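Local coordinates for protein L-ornithine N(5)-monooxygenase (Pseudomonas aeruginosa, PDB 3S5W) that uses FAD, NADPH and oxygen to hydroxylate the side-chain nitrogen of L-ornithine, the first step toward hydroxamate siderophores such as pyoverdin, at residues 231-236 / 349-354; 256-261 / 364-369. One frame throughout, in Å; residues are numbered along the deposited sequence.

Contact 1: residues 231-236 / 349-354. With NAP (NADP nicotinamide-adenine-dinucleotide phosphate), chain F.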
ATOM      1  N   ALA A 231       1.780  20.505  11.359  1.00 23.72           N
ATOM      2  CA  ALA A 231       1.904  20.636   9.899  1.00 23.69           C
ATOM      3  C   ALA A 231       1.643  19.290   9.231  1.00 23.23           C
ATOM      4  O   ALA A 231       2.142  18.279   9.678  1.00 24.12           O
ATOM      5  CB  ALA A 231       3.328  21.149   9.494  1.00 23.32           C
ATOM      6  N   ILE A 232       0.878  19.304   8.146  1.00 21.46           N
ATOM      7  CA  ILE A 232       0.702  18.144   7.314  1.00 21.37           C
ATOM      8  C   ILE A 232       1.344  18.450   5.975  1.00 21.41           C
ATOM      9  O   ILE A 232       0.923  19.406   5.300  1.00 21.37           O
ATOM     10  CB  ILE A 232      -0.797  17.827   7.054  1.00 21.24           C
ATOM     11  CG1 ILE A 232      -1.524  17.550   8.383  1.00 24.72           C
ATOM     12  CG2 ILE A 232      -0.912  16.632   6.087  1.00 21.21           C
ATOM     13  CD1 ILE A 232      -3.060  17.601   8.274  1.00 23.45           C
ATOM     14  N   ILE A 233       2.352  17.657   5.593  1.00 20.52           N
ATOM     15  CA  ILE A 233       2.992  17.810   4.266  1.00 22.35           C
ATOM     16  C   ILE A 233       2.330  16.900   3.218  1.00 22.65           C
ATOM     17  O   ILE A 233       2.323  15.686   3.370  1.00 23.12           O
ATOM     18  CB  ILE A 233       4.525  17.512   4.327  1.00 21.85           C
ATOM     19  CG1 ILE A 233       5.188  18.240   5.536  1.00 21.81           C
ATOM     20  CG2 ILE A 233       5.211  17.791   2.946  1.00 22.39           C
ATOM     21  CD1 ILE A 233       4.904  19.767   5.675  1.00 21.30           C
ATOM     22  N   GLY A 234       1.811  17.494   2.137  1.00 23.23           N
ATOM     23  CA  GLY A 234       1.217  16.723   1.030  1.00 23.27           C
ATOM     24  C   GLY A 234      -0.200  17.195   0.721  1.00 23.65           C
ATOM     25  O   GLY A 234      -0.812  17.967   1.486  1.00 23.36           O
ATOM     26  N   GLY A 235      -0.742  16.695  -0.375  1.00 24.19           N
ATOM     27  CA  GLY A 235      -2.048  17.160  -0.853  1.00 25.08           C
ATOM     28  C   GLY A 235      -2.870  16.048  -1.463  1.00 24.48           C
ATOM     29  O   GLY A 235      -3.786  16.331  -2.212  1.00 26.14           O
ATOM     30  N   GLY A 236      -2.546  14.792  -1.120  1.00 22.20           N
ATOM     31  CA  GLY A 236      -3.264  13.648  -1.631  1.00 20.72           C
ATOM     32  C   GLY A 236      -4.254  13.164  -0.597  1.00 20.02           C
ATOM     33  O   GLY A 236      -4.523  13.838   0.397  1.00 19.01           O
ATOM     34  N   ILE A 349       9.330  21.883  15.772  1.00 30.04           N
ATOM     35  CA  ILE A 349       9.976  21.704  14.485  1.00 28.59           C
ATOM     36  C   ILE A 349       9.769  23.005  13.698  1.00 29.15           C
ATOM     37  O   ILE A 349       8.625  23.392  13.396  1.00 27.92           O
ATOM     38  CB  ILE A 349       9.436  20.449  13.695  1.00 28.60           C
ATOM     39  CG1 ILE A 349       9.554  19.175  14.554  1.00 29.94           C
ATOM     40  CG2 ILE A 349      10.142  20.290  12.334  1.00 26.84           C
ATOM     41  CD1 ILE A 349      10.988  18.863  15.052  1.00 29.12           C
ATOM     42  N   GLU A 350      10.875  23.671  13.377  1.00 28.24           N
ATOM     43  CA  GLU A 350      10.812  24.946  12.686  1.00 29.91           C
ATOM     44  C   GLU A 350      10.900  24.678  11.183  1.00 28.96           C
ATOM     45  O   GLU A 350      11.809  24.008  10.719  1.00 29.30           O
ATOM     46  CB  GLU A 350      11.950  25.872  13.192  1.00 30.21           C
ATOM     47  CG  GLU A 350      11.979  27.212  12.512  1.00 35.10           C
ATOM     48  CD  GLU A 350      13.117  28.064  13.020  1.00 40.32           C
ATOM     49  OE1 GLU A 350      13.074  28.492  14.186  1.00 43.67           O
ATOM     50  OE2 GLU A 350      14.062  28.275  12.250  1.00 42.55           O
ATOM     51  N   LEU A 351       9.925  25.168  10.421  1.00 28.59           N
ATOM     52  CA  LEU A 351       9.908  24.931   8.985  1.00 28.08           C
ATOM     53  C   LEU A 351      10.062  26.269   8.293  1.00 28.89           C
ATOM     54  O   LEU A 351       9.342  27.206   8.625  1.00 29.54           O
ATOM     55  CB  LEU A 351       8.565  24.322   8.532  1.00 27.88           C
ATOM     56  CG  LEU A 351       8.145  22.948   9.067  1.00 26.51           C
ATOM     57  CD1 LEU A 351       6.881  22.468   8.316  1.00 24.97           C
ATOM     58  CD2 LEU A 351       9.265  21.913   8.945  1.00 23.12           C
ATOM     59  N   ALA A 352      10.996  26.332   7.346  1.00 28.82           N
ATOM     60  CA  ALA A 352      11.151  27.493   6.480  1.00 29.20           C
ATOM     61  C   ALA A 352      10.344  27.188   5.221  1.00 28.22           C
ATOM     62  O   ALA A 352      10.634  26.236   4.492  1.00 28.76           O
ATOM     63  CB  ALA A 352      12.640  27.763   6.169  1.00 28.59           C
ATOM     64  N   LEU A 353       9.310  27.997   5.010  1.00 28.76           N
ATOM     65  CA  LEU A 353       8.286  27.740   3.999  1.00 27.88           C
ATOM     66  C   LEU A 353       8.328  28.763   2.845  1.00 28.15           C
ATOM     67  O   LEU A 353       8.164  29.984   3.063  1.00 29.10           O
ATOM     68  CB  LEU A 353       6.913  27.732   4.648  1.00 27.37           C
ATOM     69  CG  LEU A 353       6.679  26.714   5.781  1.00 26.16           C
ATOM     70  CD1 LEU A 353       5.292  26.984   6.361  1.00 29.66           C
ATOM     71  CD2 LEU A 353       6.808  25.280   5.327  1.00 26.09           C
ATOM     72  N   ARG A 354       8.570  28.260   1.644  1.00 27.28           N
ATOM     73  CA  ARG A 354       8.653  29.125   0.465  1.00 29.31           C
ATOM     74  C   ARG A 354       7.305  29.108  -0.240  1.00 30.68           C
ATOM     75  O   ARG A 354       6.865  28.061  -0.706  1.00 30.11           O
ATOM     76  CB  ARG A 354       9.752  28.637  -0.490  1.00 29.09           C
ATOM     77  CG  ARG A 354       9.921  29.488  -1.768  1.00 31.17           C
ATOM     78  CD  ARG A 354      10.634  30.807  -1.508  1.00 34.87           C
ATOM     79  NE  ARG A 354      12.010  30.597  -1.072  1.00 37.64           N
ATOM     80  CZ  ARG A 354      12.825  31.562  -0.638  1.00 41.13           C
ATOM     81  NH1 ARG A 354      12.402  32.819  -0.559  1.00 38.71           N
ATOM     82  NH2 ARG A 354      14.055  31.256  -0.256  1.00 38.71           N
TER
HETATM   83  PA  NAP F 452       0.215  10.185  -3.151  1.00 34.44           P
HETATM   84  O1A NAP F 452      -1.008  10.221  -3.961  1.00 32.43           O
HETATM   85  O2A NAP F 452       1.390   9.704  -3.851  1.00 28.99           O
HETATM   86  O5B NAP F 452       0.350  11.616  -2.481  1.00 33.33           O
HETATM   87  C5B NAP F 452       1.623  12.024  -2.140  1.00 28.57           C
HETATM   88  C4B NAP F 452       1.447  13.478  -1.754  1.00 25.47           C
HETATM   89  O4B NAP F 452       2.677  13.817  -1.180  1.00 24.62           O
HETATM   90  C3B NAP F 452       1.233  14.359  -2.992  1.00 23.38           C
HETATM   91  O3B NAP F 452       0.455  15.461  -2.546  1.00 21.54           O
HETATM   92  C2B NAP F 452       2.682  14.794  -3.273  1.00 23.74           C
HETATM   93  O2B NAP F 452       2.734  16.070  -3.844  1.00 24.71           O
HETATM   94  C1B NAP F 452       3.280  14.894  -1.848  1.00 23.48           C
HETATM   95  N9A NAP F 452       4.745  14.769  -1.917  1.00 24.69           N
HETATM   96  C8A NAP F 452       5.467  13.676  -2.348  1.00 25.99           C
HETATM   97  N7A NAP F 452       6.787  13.958  -2.276  1.00 24.37           N
HETATM   98  C5A NAP F 452       6.910  15.221  -1.833  1.00 25.82           C
HETATM   99  C6A NAP F 452       8.026  16.027  -1.600  1.00 27.06           C
HETATM  100  N6A NAP F 452       9.248  15.569  -1.842  1.00 25.95           N
HETATM  101  N1A NAP F 452       7.831  17.297  -1.146  1.00 25.19           N
HETATM  102  C2A NAP F 452       6.584  17.806  -0.901  1.00 25.75           C
HETATM  103  N3A NAP F 452       5.469  17.011  -1.133  1.00 24.39           N
HETATM  104  C4A NAP F 452       5.638  15.751  -1.607  1.00 24.49           C
HETATM  105  O3  NAP F 452      -0.011   9.356  -1.783  1.00 34.57           O
HETATM  106  PN  NAP F 452      -1.282   9.154  -0.773  1.00 37.24           P
HETATM  107  O1N NAP F 452      -0.734   8.378   0.389  1.00 33.56           O
HETATM  108  O2N NAP F 452      -2.004  10.434  -0.477  1.00 27.89           O
HETATM  109  O5D NAP F 452      -2.128   8.180  -1.735  1.00 40.85           O
HETATM  110  C5D NAP F 452      -3.502   8.184  -2.060  1.00 49.18           C
HETATM  111  C4D NAP F 452      -3.738   6.686  -2.223  1.00 52.71           C
HETATM  112  O4D NAP F 452      -5.014   6.216  -1.882  1.00 53.88           O
HETATM  113  C3D NAP F 452      -3.525   6.073  -3.598  1.00 53.49           C
HETATM  114  O3D NAP F 452      -2.202   6.235  -4.051  1.00 52.95           O
HETATM  115  C2D NAP F 452      -3.962   4.632  -3.292  1.00 54.02           C
HETATM  116  O2D NAP F 452      -2.943   3.725  -2.890  1.00 48.74           O
HETATM  117  C1D NAP F 452      -4.950   4.817  -2.134  1.00 54.49           C
HETATM  118  P2B NAP F 452       2.996  16.340  -5.420  1.00 26.59           P
HETATM  119  O1X NAP F 452       3.420  17.803  -5.399  1.00 25.63           O
HETATM  120  O2X NAP F 452       1.647  16.066  -6.054  1.00 27.45           O
HETATM  121  O3X NAP F 452       4.042  15.374  -5.917  1.00 27.55           O
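Leu351 reaches from the antiparallel sheet across to strand 228-233 and touches Ala231 and Ile233. From its CB, which points toward that strand, chi1 of -63° sets CG anti to the carbonyl carbon, and chi2 near 180° carries CD1 to the strand. Leu351 CD1 rests 4.0 Å from Ala231 CB and 4.3 Å from Ile233 CD1, a small buried apolar contact. Alanine suits its place because a lone methyl leaves room for the leucine branch, while Ile233 reaches the same leucine methyl with its own CD1. The other branch of Ile233 serves the cofactor: CG2 lies 4.1 Å from C2A of the NADP adenine. Beyond the strand the chain turns through Gly234, Gly235 and Gly236, where Gly235 N gives a 2.8 Å hydrogen bond to the ribose O3B of NADP. Gly236 lies close against the pyrophosphate oxygen O2N, where a residue without a side chain fits, and Gly234 has backbone angles that strongly favour glycine, consistent with a Rossmann-type glycine-rich turn. Gly236 occupies the N-cap position of helix 237-249. Strand 228-233 runs between strands 253-258 and 368-371 of the parallel sheet, and strand 348-355, the middle of its three-stranded sheet, lies over one face.

Contact 2: residues 256-261 / 364-369. With NAP (NADP nicotinamide-adenine-dinucleotide phosphate), chain F.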
ATOM      1  N   ASP A 256      -2.051  22.911   9.550  1.00 24.11           N
ATOM      2  CA  ASP A 256      -1.680  23.571   8.289  1.00 24.13           C
ATOM      3  C   ASP A 256      -1.447  22.490   7.245  1.00 23.66           C
ATOM      4  O   ASP A 256      -0.572  21.637   7.424  1.00 23.72           O
ATOM      5  CB  ASP A 256      -0.375  24.377   8.424  1.00 24.52           C
ATOM      6  CG  ASP A 256      -0.502  25.616   9.304  1.00 27.33           C
ATOM      7  OD1 ASP A 256      -1.518  25.780  10.031  1.00 31.70           O
ATOM      8  OD2 ASP A 256       0.444  26.448   9.251  1.00 29.75           O
ATOM      9  N   MET A 257      -2.199  22.511   6.152  1.00 23.02           N
ATOM     10  CA  MET A 257      -1.893  21.619   5.044  1.00 23.53           C
ATOM     11  C   MET A 257      -0.881  22.354   4.203  1.00 24.42           C
ATOM     12  O   MET A 257      -1.153  23.452   3.677  1.00 24.72           O
ATOM     13  CB  MET A 257      -3.102  21.297   4.178  1.00 24.22           C
ATOM     14  CG  MET A 257      -4.204  20.621   4.916  1.00 27.36           C
ATOM     15  SD  MET A 257      -5.515  20.000   3.812  1.00 31.83           S
ATOM     16  CE  MET A 257      -4.686  18.652   2.974  1.00 30.12           C
ATOM     17  N   ILE A 258       0.285  21.743   4.068  1.00 24.63           N
ATOM     18  CA  ILE A 258       1.372  22.364   3.327  1.00 24.29           C
ATOM     19  C   ILE A 258       1.620  21.538   2.079  1.00 24.06           C
ATOM     20  O   ILE A 258       2.178  20.446   2.151  1.00 23.79           O
ATOM     21  CB  ILE A 258       2.660  22.525   4.193  1.00 25.34           C
ATOM     22  CG1 ILE A 258       2.343  23.330   5.471  1.00 23.80           C
ATOM     23  CG2 ILE A 258       3.819  23.147   3.343  1.00 23.88           C
ATOM     24  CD1 ILE A 258       3.493  23.423   6.482  1.00 27.28           C
ATOM     25  N   LEU A 259       1.219  22.070   0.923  1.00 22.82           N
ATOM     26  CA  LEU A 259       1.356  21.321  -0.310  1.00 23.39           C
ATOM     27  C   LEU A 259       2.011  22.217  -1.360  1.00 23.91           C
ATOM     28  O   LEU A 259       1.734  23.433  -1.423  1.00 23.99           O
ATOM     29  CB  LEU A 259       0.003  20.765  -0.812  1.00 24.80           C
ATOM     30  CG  LEU A 259      -1.128  21.754  -1.173  1.00 24.30           C
ATOM     31  CD1 LEU A 259      -2.082  21.123  -2.176  1.00 22.49           C
ATOM     32  CD2 LEU A 259      -1.902  22.207   0.078  1.00 26.34           C
ATOM     33  N   ARG A 260       2.919  21.621  -2.123  1.00 24.20           N
ATOM     34  CA  ARG A 260       3.642  22.381  -3.147  1.00 25.42           C
ATOM     35  C   ARG A 260       2.742  22.621  -4.387  1.00 26.12           C
ATOM     36  O   ARG A 260       2.955  23.571  -5.121  1.00 25.96           O
ATOM     37  CB  ARG A 260       4.985  21.716  -3.497  1.00 25.12           C
ATOM     38  CG  ARG A 260       4.887  20.294  -3.985  1.00 25.06           C
ATOM     39  CD  ARG A 260       6.253  19.630  -4.214  1.00 25.99           C
ATOM     40  NE  ARG A 260       6.041  18.266  -4.686  1.00 24.79           N
ATOM     41  CZ  ARG A 260       7.006  17.380  -4.912  1.00 26.86           C
ATOM     42  NH1 ARG A 260       8.267  17.703  -4.690  1.00 27.40           N
ATOM     43  NH2 ARG A 260       6.703  16.165  -5.349  1.00 24.20           N
ATOM     44  N   ALA A 261       1.741  21.766  -4.595  1.00 26.44           N
ATOM     45  CA  ALA A 261       0.787  21.954  -5.696  1.00 26.32           C
ATOM     46  C   ALA A 261      -0.222  23.060  -5.361  1.00 26.52           C
ATOM     47  O   ALA A 261      -0.284  23.542  -4.224  1.00 25.36           O
ATOM     48  CB  ALA A 261       0.083  20.625  -6.036  1.00 26.43           C
ATOM     49  N   GLU A 364       7.731  28.971  10.290  1.00 35.64           N
ATOM     50  CA  GLU A 364       6.678  28.593  11.245  1.00 35.30           C
ATOM     51  C   GLU A 364       7.155  27.421  12.093  1.00 33.41           C
ATOM     52  O   GLU A 364       7.795  26.515  11.589  1.00 32.87           O
ATOM     53  CB  GLU A 364       5.364  28.202  10.531  1.00 36.07           C
ATOM     54  CG  GLU A 364       4.796  29.243   9.535  1.00 39.91           C
ATOM     55  CD  GLU A 364       4.188  30.502  10.187  1.00 45.27           C
ATOM     56  OE1 GLU A 364       3.639  30.417  11.307  1.00 45.57           O
ATOM     57  OE2 GLU A 364       4.245  31.585   9.542  1.00 49.25           O
ATOM     58  N   THR A 365       6.792  27.433  13.362  1.00 32.13           N
ATOM     59  CA  THR A 365       7.175  26.351  14.274  1.00 31.81           C
ATOM     60  C   THR A 365       5.971  25.497  14.673  1.00 30.47           C
ATOM     61  O   THR A 365       4.918  26.036  15.068  1.00 29.94           O
ATOM     62  CB  THR A 365       7.895  26.923  15.523  1.00 32.49           C
ATOM     63  OG1 THR A 365       9.086  27.589  15.096  1.00 34.12           O
ATOM     64  CG2 THR A 365       8.307  25.806  16.507  1.00 32.32           C
ATOM     65  N   TYR A 366       6.151  24.175  14.582  1.00 29.07           N
ATOM     66  CA  TYR A 366       5.081  23.199  14.800  1.00 28.17           C
ATOM     67  C   TYR A 366       5.447  22.257  15.932  1.00 28.01           C
ATOM     68  O   TYR A 366       6.623  21.953  16.135  1.00 27.29           O
ATOM     69  CB  TYR A 366       4.836  22.399  13.512  1.00 28.17           C
ATOM     70  CG  TYR A 366       4.347  23.300  12.389  1.00 27.78           C
ATOM     71  CD1 TYR A 366       2.987  23.644  12.270  1.00 28.72           C
ATOM     72  CD2 TYR A 366       5.236  23.827  11.475  1.00 28.27           C
ATOM     73  CE1 TYR A 366       2.546  24.493  11.245  1.00 27.94           C
ATOM     74  CE2 TYR A 366       4.810  24.669  10.459  1.00 29.01           C
ATOM     75  CZ  TYR A 366       3.480  25.008  10.346  1.00 28.97           C
ATOM     76  OH  TYR A 366       3.097  25.862   9.315  1.00 29.08           O
ATOM     77  N   ASP A 367       4.419  21.766  16.614  1.00 26.77           N
ATOM     78  CA  ASP A 367       4.552  20.790  17.668  1.00 27.39           C
ATOM     79  C   ASP A 367       4.784  19.404  17.071  1.00 27.45           C
ATOM     80  O   ASP A 367       5.436  18.559  17.683  1.00 27.41           O
ATOM     81  CB  ASP A 367       3.298  20.800  18.551  1.00 27.57           C
ATOM     82  CG  ASP A 367       3.168  22.084  19.360  1.00 31.76           C
ATOM     83  OD1 ASP A 367       2.265  22.911  19.090  1.00 30.72           O
ATOM     84  OD2 ASP A 367       3.986  22.281  20.269  1.00 35.42           O
ATOM     85  N   ALA A 368       4.251  19.189  15.862  1.00 25.86           N
ATOM     86  CA  ALA A 368       4.393  17.939  15.132  1.00 24.44           C
ATOM     87  C   ALA A 368       4.304  18.187  13.621  1.00 23.77           C
ATOM     88  O   ALA A 368       3.709  19.192  13.164  1.00 24.21           O
ATOM     89  CB  ALA A 368       3.325  16.910  15.591  1.00 25.08           C
ATOM     90  N   VAL A 369       4.945  17.323  12.855  1.00 22.45           N
ATOM     91  CA  VAL A 369       4.884  17.377  11.404  1.00 22.35           C
ATOM     92  C   VAL A 369       4.521  15.969  10.883  1.00 22.48           C
ATOM     93  O   VAL A 369       5.247  14.989  11.110  1.00 23.34           O
ATOM     94  CB  VAL A 369       6.195  17.884  10.744  1.00 22.21           C
ATOM     95  CG1 VAL A 369       6.083  17.892   9.219  1.00 22.52           C
ATOM     96  CG2 VAL A 369       6.626  19.255  11.313  1.00 23.23           C
TER
HETATM   97  PA  NAP F 452       0.215  10.185  -3.151  1.00 34.44           P
HETATM   98  O1A NAP F 452      -1.008  10.221  -3.961  1.00 32.43           O
HETATM   99  O2A NAP F 452       1.390   9.704  -3.851  1.00 28.99           O
HETATM  100  O5B NAP F 452       0.350  11.616  -2.481  1.00 33.33           O
HETATM  101  C5B NAP F 452       1.623  12.024  -2.140  1.00 28.57           C
HETATM  102  C4B NAP F 452       1.447  13.478  -1.754  1.00 25.47           C
HETATM  103  O4B NAP F 452       2.677  13.817  -1.180  1.00 24.62           O
HETATM  104  C3B NAP F 452       1.233  14.359  -2.992  1.00 23.38           C
HETATM  105  O3B NAP F 452       0.455  15.461  -2.546  1.00 21.54           O
HETATM  106  C2B NAP F 452       2.682  14.794  -3.273  1.00 23.74           C
HETATM  107  O2B NAP F 452       2.734  16.070  -3.844  1.00 24.71           O
HETATM  108  C1B NAP F 452       3.280  14.894  -1.848  1.00 23.48           C
HETATM  109  N9A NAP F 452       4.745  14.769  -1.917  1.00 24.69           N
HETATM  110  C8A NAP F 452       5.467  13.676  -2.348  1.00 25.99           C
HETATM  111  N7A NAP F 452       6.787  13.958  -2.276  1.00 24.37           N
HETATM  112  C5A NAP F 452       6.910  15.221  -1.833  1.00 25.82           C
HETATM  113  C6A NAP F 452       8.026  16.027  -1.600  1.00 27.06           C
HETATM  114  N6A NAP F 452       9.248  15.569  -1.842  1.00 25.95           N
HETATM  115  N1A NAP F 452       7.831  17.297  -1.146  1.00 25.19           N
HETATM  116  C2A NAP F 452       6.584  17.806  -0.901  1.00 25.75           C
HETATM  117  N3A NAP F 452       5.469  17.011  -1.133  1.00 24.39           N
HETATM  118  C4A NAP F 452       5.638  15.751  -1.607  1.00 24.49           C
HETATM  119  O3  NAP F 452      -0.011   9.356  -1.783  1.00 34.57           O
HETATM  120  PN  NAP F 452      -1.282   9.154  -0.773  1.00 37.24           P
HETATM  121  O1N NAP F 452      -0.734   8.378   0.389  1.00 33.56           O
HETATM  122  O2N NAP F 452      -2.004  10.434  -0.477  1.00 27.89           O
HETATM  123  O5D NAP F 452      -2.128   8.180  -1.735  1.00 40.85           O
HETATM  124  C5D NAP F 452      -3.502   8.184  -2.060  1.00 49.18           C
HETATM  125  C4D NAP F 452      -3.738   6.686  -2.223  1.00 52.71           C
HETATM  126  O4D NAP F 452      -5.014   6.216  -1.882  1.00 53.88           O
HETATM  127  C3D NAP F 452      -3.525   6.073  -3.598  1.00 53.49           C
HETATM  128  O3D NAP F 452      -2.202   6.235  -4.051  1.00 52.95           O
HETATM  129  C2D NAP F 452      -3.962   4.632  -3.292  1.00 54.02           C
HETATM  130  O2D NAP F 452      -2.943   3.725  -2.890  1.00 48.74           O
HETATM  131  C1D NAP F 452      -4.950   4.817  -2.134  1.00 54.49           C
HETATM  132  P2B NAP F 452       2.996  16.340  -5.420  1.00 26.59           P
HETATM  133  O1X NAP F 452       3.420  17.803  -5.399  1.00 25.63           O
HETATM  134  O2X NAP F 452       1.647  16.066  -6.054  1.00 27.45           O
HETATM  135  O3X NAP F 452       4.042  15.374  -5.917  1.00 27.55           O
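A buried tyrosine-carboxylate hydrogen bond, backed by a small apolar contact, joins the edge strand 361-366 of the antiparallel sheet to strand 253-258 of the parallel NADP-binding sheet. Tyr366 OH donates to Asp256 OD2 over 2.7 Å. The oxygen is met on its anti side, with the hydroxyl 35° out of the carboxylate plane, whereas OD2 itself lies at the ring edge, close to the ring plane. Carboxylate and ring stand nearly perpendicular, 82° apart. Tyrosine suits this place because its ring packs among apolar side chains between the sheets and still presents a hydroxyl at the far end. Ile258 comes from the opposite direction, its CD1 4.2 Å from Tyr366 CZ, so that the root of the hydroxyl has a methyl beside it. Asp256 OD2 also forms a salt bridge with Arg334, which gives this buried oxygen a second partner and would probably favour its ionised form.

Past the end of the strand, Arg260 turns to the cofactor. Its chain is extended from CG to NE, and the guanidinium meets the 2'-phosphate, the group that distinguishes NADP from NAD. Arg260 NE donates to NADP O1X at 2.8 Å and Arg260 NH2 to O3X at 2.8 Å, the latter nearly straight at 175°. The phosphorus lies in the guanidinium plane at its edge, while adenine C6A sits 3.5 Å above one face of the Arg260 guanidinium, offset toward its rim. Arginine can thus bind the phosphate in plane and lie over the base at the same time.

Strand 253-258 runs between strands 228-233 and 332-334, with the hydroxyl of Tyr366 reaching it from the antiparallel sheet on one face while the tyrosine side chain also packs against Ala231, Leu351 and Leu353.

In the fold
From the N terminus, the chain first lays down 231-236, passes through helix 237-249 and enters 256-261, the next strand of the parallel sheet. After about ninety residues it returns in the antiparallel sheet at 349-354, where contact 1 closes its loop, and then passes through 364-369, where contact 2 closes. The two loops cross: each begins before the other has closed. Both tie the antiparallel sheet to the parallel one, and they adjoin, since Ile232 O lies 2.7 Å from Ile258 N, a probable hydrogen bond, and Leu351 CD1 packs 3.7 Å from Tyr366 CE2. Segment 364-369 itself leaves the antiparallel sheet for strand 368-371 of the parallel one.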